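PDB 5D4N: nitrogen regulatory protein P-II from Thiomonas intermedia, which binds adenine nucleotides and bicarbonate and probably acts as a PII-like regulatory protein associated with the carboxysome. Local coordinates for residues 13-18 and 92-97; 23-28 and 64-69. One frame throughout, in Å; residues are numbered along the deposited sequence.

In the fold
Contacts 1 and 2 share one sheet, in which strand 7-17 lies between strands 92-100 and 63-70; their centres are 8 Å apart. The bonds joining them are probable backbone hydrogen bonds, from Ile66 N to Ile14 O (2.8 Å) and from Ile64 N to Leu16 O (2.9 Å), while Ile15 CG1 packs on Met65 CG at 3.8 Å. Contact 2 is nested in the loop that contact 1 closes. Each reaches a nucleotide: ADP lies against residues 13-18 and 92-97, AMP on the end of 64-69. Both sites are shared between subunits, and Phe94 of the third subunit packs on Ala69, so the two contacts supply different walls of the same kind of intersubunit cleft.

Contact 1. Residues 13-18 and 92-97; sequences EIILEG and VVFVHD. With ADP (adenosine-5'-diphosphate), chain D; ACT (acetate ion), chain G.
Glu13 and Phe94 form an antiparallel hydrogen-bonded pair, joined by Glu13 N to Phe94 O (2.9 Å) and by the reciprocal bond. Ile15 and Val92 pair likewise two residues on, with Ile15 N to Val92 O at 2.8 Å, and the strand axes run at 171°. Glu13, Ile15, Val92 and Phe94 all project from one face of the sheet. With CG anti to the carbonyl carbon (chi1 -74°) and an extended chain beyond it, Glu13 brings its carboxylate close to the Phe94 and His96 rings. OE1 meets the Phe94 edge in plane, 3.7 Å from CD2, while Glu13 CD lies 3.3 Å from His96 CE1, the carboxylate and imidazole planes 57° apart. This buried acid is matched by charge: OE2 forms a salt bridge to Lys11 and OE1 one to Lys11 of the second subunit, whose NZ also bonds His96 NE2. Two lysines, one on each oxygen, would probably favour ionised Glu13. Ile15 CD1 packs on Phe94 CE2 (3.8 Å), and its CB rests beside Val92 CG2. The same face receives the nucleotide: Phe94 presents its edge to the adenine, CZ 3.5 Å from ADP C2, and Val92 CG1 lies 3.6 Å from ADP C8. Thr37 and Lys105 of the second subunit hydrogen-bond this ADP. Strand 92-100, outermost in this chain but backbone-bonded at Val95 to the second subunit, fits the ferredoxin-like PII fold and walls the intersubunit nucleotide site.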
loop_
_atom_site.group_PDB
_atom_site.type_symbol
_atom_site.label_atom_id
_atom_site.label_comp_id
_atom_site.label_asym_id
_atom_site.label_seq_id
_atom_site.Cartn_x
_atom_site.Cartn_y
_atom_site.Cartn_z
ATOM N N GLU A 13 -6.628 -3.406 -2.062
ATOM C CA GLU A 13 -5.321 -4.048 -2.223
ATOM C C GLU A 13 -5.674 -5.537 -2.324
ATOM O O GLU A 13 -6.262 -6.086 -1.385
ATOM C CB GLU A 13 -4.394 -3.832 -1.019
ATOM C CG GLU A 13 -3.885 -2.395 -1.030
ATOM C CD GLU A 13 -2.957 -2.027 0.115
ATOM O OE1 GLU A 13 -2.846 -2.804 1.088
ATOM O OE2 GLU A 13 -2.367 -0.926 0.048
ATOM N N ILE A 14 -5.431 -6.149 -3.491
ATOM C CA ILE A 14 -5.826 -7.549 -3.744
ATOM C C ILE A 14 -4.537 -8.331 -3.871
ATOM O O ILE A 14 -3.781 -8.091 -4.812
ATOM C CB ILE A 14 -6.634 -7.627 -5.039
ATOM C CG1 ILE A 14 -7.876 -6.715 -4.968
ATOM C CG2 ILE A 14 -7.018 -9.105 -5.334
ATOM C CD1 ILE A 14 -8.432 -6.343 -6.398
ATOM N N ILE A 15 -4.268 -9.230 -2.919
ATOM C CA ILE A 15 -2.996 -9.965 -2.913
ATOM C C ILE A 15 -3.284 -11.387 -3.294
ATOM O O ILE A 15 -4.105 -12.035 -2.661
ATOM C CB ILE A 15 -2.283 -9.862 -1.542
ATOM C CG1 ILE A 15 -2.014 -8.358 -1.190
ATOM C CG2 ILE A 15 -0.986 -10.705 -1.583
ATOM C CD1 ILE A 15 -1.620 -8.068 0.305
ATOM N N LEU A 16 -2.653 -11.854 -4.366
ATOM C CA LEU A 16 -2.927 -13.197 -4.873
ATOM C C LEU A 16 -1.773 -13.725 -5.692
ATOM O O LEU A 16 -0.859 -12.981 -6.029
ATOM C CB LEU A 16 -4.267 -13.228 -5.676
ATOM C CG LEU A 16 -4.258 -12.661 -7.114
ATOM C CD1 LEU A 16 -5.632 -12.884 -7.764
ATOM C CD2 LEU A 16 -3.939 -11.169 -7.161
ATOM N N GLU A 17 -1.797 -15.021 -6.016
ATOM C CA GLU A 17 -0.718 -15.586 -6.825
ATOM C C GLU A 17 -0.759 -15.006 -8.225
ATOM O O GLU A 17 -1.838 -14.823 -8.798
ATOM C CB GLU A 17 -0.852 -17.111 -6.892
ATOM C CG GLU A 17 -0.602 -17.770 -5.540
ATOM C CD GLU A 17 -1.188 -19.175 -5.491
ATOM O OE1 GLU A 17 -2.434 -19.294 -5.466
ATOM O OE2 GLU A 17 -0.415 -20.157 -5.563
ATOM N N GLY A 18 0.412 -14.725 -8.765
ATOM C CA GLY A 18 0.515 -14.109 -10.087
ATOM C C GLY A 18 -0.160 -14.898 -11.198
ATOM O O GLY A 18 -0.569 -14.315 -12.208
ATOM N N VAL A 92 -5.823 -12.321 -0.217
ATOM C CA VAL A 92 -6.634 -11.449 0.646
ATOM C C VAL A 92 -7.006 -10.176 -0.088
ATOM O O VAL A 92 -6.343 -9.792 -1.053
ATOM C CB VAL A 92 -5.856 -11.088 1.942
ATOM C CG1 VAL A 92 -5.627 -12.307 2.859
ATOM C CG2 VAL A 92 -4.523 -10.413 1.604
ATOM N N VAL A 93 -8.076 -9.527 0.382
ATOM C CA VAL A 93 -8.484 -8.216 -0.131
ATOM C C VAL A 93 -8.641 -7.257 1.029
ATOM O O VAL A 93 -9.398 -7.538 1.989
ATOM C CB VAL A 93 -9.753 -8.222 -1.014
ATOM C CG1 VAL A 93 -10.057 -6.803 -1.522
ATOM C CG2 VAL A 93 -9.598 -9.177 -2.191
ATOM N N PHE A 94 -7.935 -6.106 0.947
ATOM C CA PHE A 94 -8.041 -5.076 1.973
ATOM C C PHE A 94 -8.751 -3.888 1.366
ATOM O O PHE A 94 -8.302 -3.376 0.327
ATOM C CB PHE A 94 -6.665 -4.657 2.465
ATOM C CG PHE A 94 -5.789 -5.764 3.004
ATOM C CD1 PHE A 94 -6.337 -6.812 3.746
ATOM C CD2 PHE A 94 -4.418 -5.772 2.755
ATOM C CE1 PHE A 94 -5.520 -7.851 4.243
ATOM C CE2 PHE A 94 -3.613 -6.784 3.263
ATOM C CZ PHE A 94 -4.157 -7.806 4.017
ATOM N N VAL A 95 -9.816 -3.435 2.008
ATOM C CA VAL A 95 -10.572 -2.253 1.503
ATOM C C VAL A 95 -10.172 -1.041 2.322
ATOM O O VAL A 95 -10.251 -1.085 3.550
ATOM C CB VAL A 95 -12.111 -2.455 1.584
ATOM C CG1 VAL A 95 -12.834 -1.258 0.922
ATOM C CG2 VAL A 95 -12.528 -3.796 0.933
ATOM N N HIS A 96 -9.713 0.024 1.638
ATOM C CA HIS A 96 -9.285 1.248 2.330
ATOM C C HIS A 96 -10.211 2.390 1.928
ATOM O O HIS A 96 -10.771 2.399 0.809
ATOM C CB HIS A 96 -7.883 1.681 1.807
ATOM C CG HIS A 96 -6.768 0.734 2.116
ATOM N ND1 HIS A 96 -6.659 -0.477 1.459
ATOM C CD2 HIS A 96 -5.709 0.873 2.953
ATOM C CE1 HIS A 96 -5.550 -1.049 1.941
ATOM N NE2 HIS A 96 -4.944 -0.269 2.823
ATOM N N ASP A 97 -10.305 3.404 2.790
ATOM C CA ASP A 97 -10.944 4.655 2.440
ATOM C C ASP A 97 -9.800 5.539 1.969
ATOM O O ASP A 97 -8.725 5.570 2.586
ATOM C CB ASP A 97 -11.595 5.296 3.669
ATOM C CG ASP A 97 -12.916 4.651 3.995
ATOM O OD1 ASP A 97 -13.671 4.382 3.070
ATOM O OD2 ASP A 97 -13.230 4.523 5.184
HETATM P PB ADP D . -2.106 -20.045 2.110
HETATM O O1B ADP D . -3.119 -20.537 2.993
HETATM O O2B ADP D . -2.183 -20.767 0.795
HETATM O O3B ADP D . -0.733 -20.282 2.699
HETATM P PA ADP D . -3.211 -17.276 2.498
HETATM O O1A ADP D . -4.484 -17.061 1.760
HETATM O O2A ADP D . -3.478 -17.436 4.011
HETATM O O3A ADP D . -2.351 -18.477 1.876
HETATM O "O5'" ADP D . -2.286 -15.997 2.295
HETATM C "C5'" ADP D . -1.762 -15.719 0.986
HETATM C "C4'" ADP D . -0.981 -14.431 1.024
HETATM O "O4'" ADP D . -1.850 -13.355 1.430
HETATM C "C3'" ADP D . 0.136 -14.411 2.057
HETATM O "O3'" ADP D . 1.311 -15.069 1.589
HETATM C "C2'" ADP D . 0.343 -12.907 2.235
HETATM O "O2'" ADP D . 1.052 -12.396 1.123
HETATM C "C1'" ADP D . -1.099 -12.389 2.162
HETATM N N9 ADP D . -1.690 -12.239 3.490
HETATM C C8 ADP D . -2.396 -13.171 4.206
HETATM N N7 ADP D . -2.697 -12.793 5.425
HETATM C C5 ADP D . -2.161 -11.517 5.515
HETATM C C6 ADP D . -2.175 -10.551 6.544
HETATM N N6 ADP D . -2.693 -10.775 7.763
HETATM N N1 ADP D . -1.621 -9.344 6.279
HETATM C C2 ADP D . -1.061 -9.138 5.081
HETATM N N3 ADP D . -0.960 -9.983 4.049
HETATM C C4 ADP D . -1.547 -11.158 4.327
HETATM C C ACT G . -10.691 -10.696 3.142
HETATM O O ACT G . -11.395 -11.350 3.989
HETATM O OXT ACT G . -9.539 -11.014 2.635
HETATM C CH3 ACT G . -11.274 -9.345 2.663
#

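Contact 2. Residues 23-28 and 64-69; sequences FATDLL and IMIIAA. With AMP (adenosine monophosphate), chain F.
Ile66 reaches across to two successive turns of helix 23-28 by sending its branches to different residues. Its CD1 meets Ala24 CB at 3.6 Å and also approaches Thr25 CG2, whereas its CG2 touches Leu28 CD1 at 3.7 Å. Chi1 (-61°) sets CG1 beside the backbone N and CG2 beside the carbonyl carbon, and the extended second torsion carries CD1 on to Ala24. The Leu28 and Ile66 side chains run alongside each other, pointing opposite ways, and the other Leu28 branch, CD2, reaches Ala68 CB at 4.2 Å. The pleat turns alternate residues Ile66 and Ala68 to the helix, and the near-parallel axes (7°, 10.7 Å apart) let the helix follow them. The touching atoms are all carbons of buried residues; Phe82 and Leu78 of helix 72-88 flank them at Ala24 and Leu28. Beyond, the strand backbone reads a nucleotide: Ala69 N donates to AMP N1 (2.9 Å, 174° at the hydrogen) and AMP N6 donates to Ala69 O (3.0 Å), gripping the adenine edge with two bonds. Helix 21-31 lies along strand 63-70 and links strand 7-17 to strand 36-46, a split beta-alpha-beta crossover of the ferredoxin-like fold.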
loop_
_atom_site.group_PDB
_atom_site.type_symbol
_atom_site.label_atom_id
_atom_site.label_comp_id
_atom_site.label_asym_id
_atom_site.label_seq_id
_atom_site.Cartn_x
_atom_site.Cartn_y
_atom_site.Cartn_z
ATOM N N PHE A 23 -7.519 -13.425 -14.120
ATOM C CA PHE A 23 -8.834 -13.602 -13.509
ATOM C C PHE A 23 -9.201 -12.319 -12.750
ATOM O O PHE A 23 -10.317 -11.788 -12.891
ATOM C CB PHE A 23 -8.795 -14.776 -12.532
ATOM C CG PHE A 23 -10.052 -14.942 -11.720
ATOM C CD1 PHE A 23 -10.214 -14.271 -10.512
ATOM C CD2 PHE A 23 -11.070 -15.792 -12.146
ATOM C CE1 PHE A 23 -11.402 -14.374 -9.791
ATOM C CE2 PHE A 23 -12.248 -15.932 -11.390
ATOM C CZ PHE A 23 -12.413 -15.192 -10.229
ATOM N N ALA A 24 -8.259 -11.840 -11.942
ATOM C CA ALA A 24 -8.506 -10.640 -11.139
ATOM C C ALA A 24 -8.689 -9.388 -11.986
ATOM O O ALA A 24 -9.644 -8.639 -11.757
ATOM C CB ALA A 24 -7.372 -10.447 -10.171
ATOM N N THR A 25 -7.777 -9.131 -12.943
ATOM C CA THR A 25 -7.894 -7.924 -13.819
ATOM C C THR A 25 -9.157 -7.978 -14.680
ATOM O O THR A 25 -9.809 -6.948 -14.892
ATOM C CB THR A 25 -6.617 -7.647 -14.593
ATOM O OG1 THR A 25 -6.398 -8.722 -15.532
ATOM C CG2 THR A 25 -5.408 -7.416 -13.651
ATOM N N ASP A 26 -9.571 -9.198 -15.099
ATOM C CA ASP A 26 -10.821 -9.347 -15.839
ATOM C C ASP A 26 -12.026 -8.952 -14.970
ATOM O O ASP A 26 -12.929 -8.295 -15.484
ATOM C CB ASP A 26 -11.014 -10.772 -16.337
ATOM C CG ASP A 26 -10.211 -11.157 -17.560
ATOM O OD1 ASP A 26 -9.593 -10.249 -18.191
ATOM O OD2 ASP A 26 -10.202 -12.351 -17.894
ATOM N N LEU A 27 -12.037 -9.331 -13.668
ATOM C CA LEU A 27 -13.121 -8.896 -12.767
ATOM C C LEU A 27 -13.136 -7.384 -12.654
ATOM O O LEU A 27 -14.208 -6.762 -12.660
ATOM C CB LEU A 27 -12.949 -9.474 -11.357
ATOM C CG LEU A 27 -13.390 -10.926 -11.166
ATOM C CD1 LEU A 27 -13.237 -11.315 -9.704
ATOM C CD2 LEU A 27 -14.812 -11.158 -11.656
ATOM N N LEU A 28 -11.954 -6.781 -12.514
ATOM C CA LEU A 28 -11.889 -5.316 -12.401
ATOM C C LEU A 28 -12.391 -4.656 -13.673
ATOM O O LEU A 28 -13.218 -3.763 -13.587
ATOM C CB LEU A 28 -10.471 -4.834 -12.072
ATOM C CG LEU A 28 -9.875 -5.350 -10.756
ATOM C CD1 LEU A 28 -8.415 -4.983 -10.675
ATOM C CD2 LEU A 28 -10.626 -4.809 -9.552
ATOM N N ILE A 64 1.443 -11.231 -6.225
ATOM C CA ILE A 64 1.338 -9.847 -6.677
ATOM C C ILE A 64 0.309 -9.133 -5.813
ATOM O O ILE A 64 -0.514 -9.777 -5.147
ATOM C CB ILE A 64 0.930 -9.740 -8.188
ATOM C CG1 ILE A 64 -0.486 -10.370 -8.432
ATOM C CG2 ILE A 64 1.983 -10.336 -9.099
ATOM C CD1 ILE A 64 -1.053 -10.130 -9.821
ATOM N N MET A 65 0.347 -7.802 -5.832
ATOM C CA MET A 65 -0.671 -7.005 -5.168
ATOM C C MET A 65 -1.239 -6.076 -6.199
ATOM O O MET A 65 -0.490 -5.296 -6.815
ATOM C CB MET A 65 -0.108 -6.192 -3.986
ATOM C CG MET A 65 -1.170 -5.331 -3.356
ATOM S SD MET A 65 -0.639 -4.541 -1.806
ATOM C CE MET A 65 0.699 -3.449 -2.412
ATOM N N ILE A 66 -2.552 -6.170 -6.414
ATOM C CA ILE A 66 -3.217 -5.288 -7.373
ATOM C C ILE A 66 -3.851 -4.186 -6.538
ATOM O O ILE A 66 -4.635 -4.479 -5.618
ATOM C CB ILE A 66 -4.289 -6.059 -8.176
ATOM C CG1 ILE A 66 -3.633 -7.196 -8.966
ATOM C CG2 ILE A 66 -5.014 -5.062 -9.109
ATOM C CD1 ILE A 66 -4.670 -8.190 -9.616
ATOM N N ILE A 67 -3.518 -2.924 -6.856
ATOM C CA ILE A 67 -4.051 -1.778 -6.137
ATOM C C ILE A 67 -5.087 -1.186 -7.068
ATOM O O ILE A 67 -4.758 -0.827 -8.206
ATOM C CB ILE A 67 -2.932 -0.728 -5.857
ATOM C CG1 ILE A 67 -1.828 -1.310 -4.965
ATOM C CG2 ILE A 67 -3.541 0.546 -5.245
ATOM C CD1 ILE A 67 -0.557 -0.395 -4.954
ATOM N N ALA A 68 -6.325 -1.060 -6.592
ATOM C CA ALA A 68 -7.363 -0.544 -7.448
ATOM C C ALA A 68 -8.225 0.469 -6.738
ATOM O O ALA A 68 -8.926 0.104 -5.793
ATOM C CB ALA A 68 -8.218 -1.703 -7.975
ATOM N N ALA A 69 -8.152 1.756 -7.170
ATOM C CA ALA A 69 -9.023 2.796 -6.627
ATOM C C ALA A 69 -10.340 2.689 -7.364
ATOM O O ALA A 69 -10.386 2.727 -8.603
ATOM C CB ALA A 69 -8.413 4.189 -6.851
HETATM P P AMP F . -3.641 7.281 -16.133
HETATM O O1P AMP F . -5.125 6.989 -16.309
HETATM O O2P AMP F . -2.955 7.229 -17.485
HETATM O O3P AMP F . -3.350 8.516 -15.353
HETATM O "O5'" AMP F . -3.027 6.015 -15.347
HETATM C "C5'" AMP F . -1.604 5.959 -15.096
HETATM C "C4'" AMP F . -1.343 4.899 -14.056
HETATM O "O4'" AMP F . -1.956 5.276 -12.813
HETATM C "C3'" AMP F . -1.954 3.538 -14.374
HETATM O "O3'" AMP F . -1.177 2.810 -15.316
HETATM C "C2'" AMP F . -1.978 2.899 -12.980
HETATM O "O2'" AMP F . -0.668 2.447 -12.654
HETATM C "C1'" AMP F . -2.367 4.111 -12.107
HETATM N N9 AMP F . -3.809 4.205 -11.899
HETATM C C8 AMP F . -4.729 4.883 -12.663
HETATM N N7 AMP F . -5.969 4.720 -12.273
HETATM C C5 AMP F . -5.861 3.854 -11.194
HETATM C C6 AMP F . -6.821 3.276 -10.341
HETATM N N6 AMP F . -8.144 3.493 -10.464
HETATM N N1 AMP F . -6.372 2.479 -9.340
HETATM C C2 AMP F . -5.054 2.263 -9.218
HETATM N N3 AMP F . -4.057 2.723 -9.987
HETATM C C4 AMP F . -4.533 3.536 -10.949
#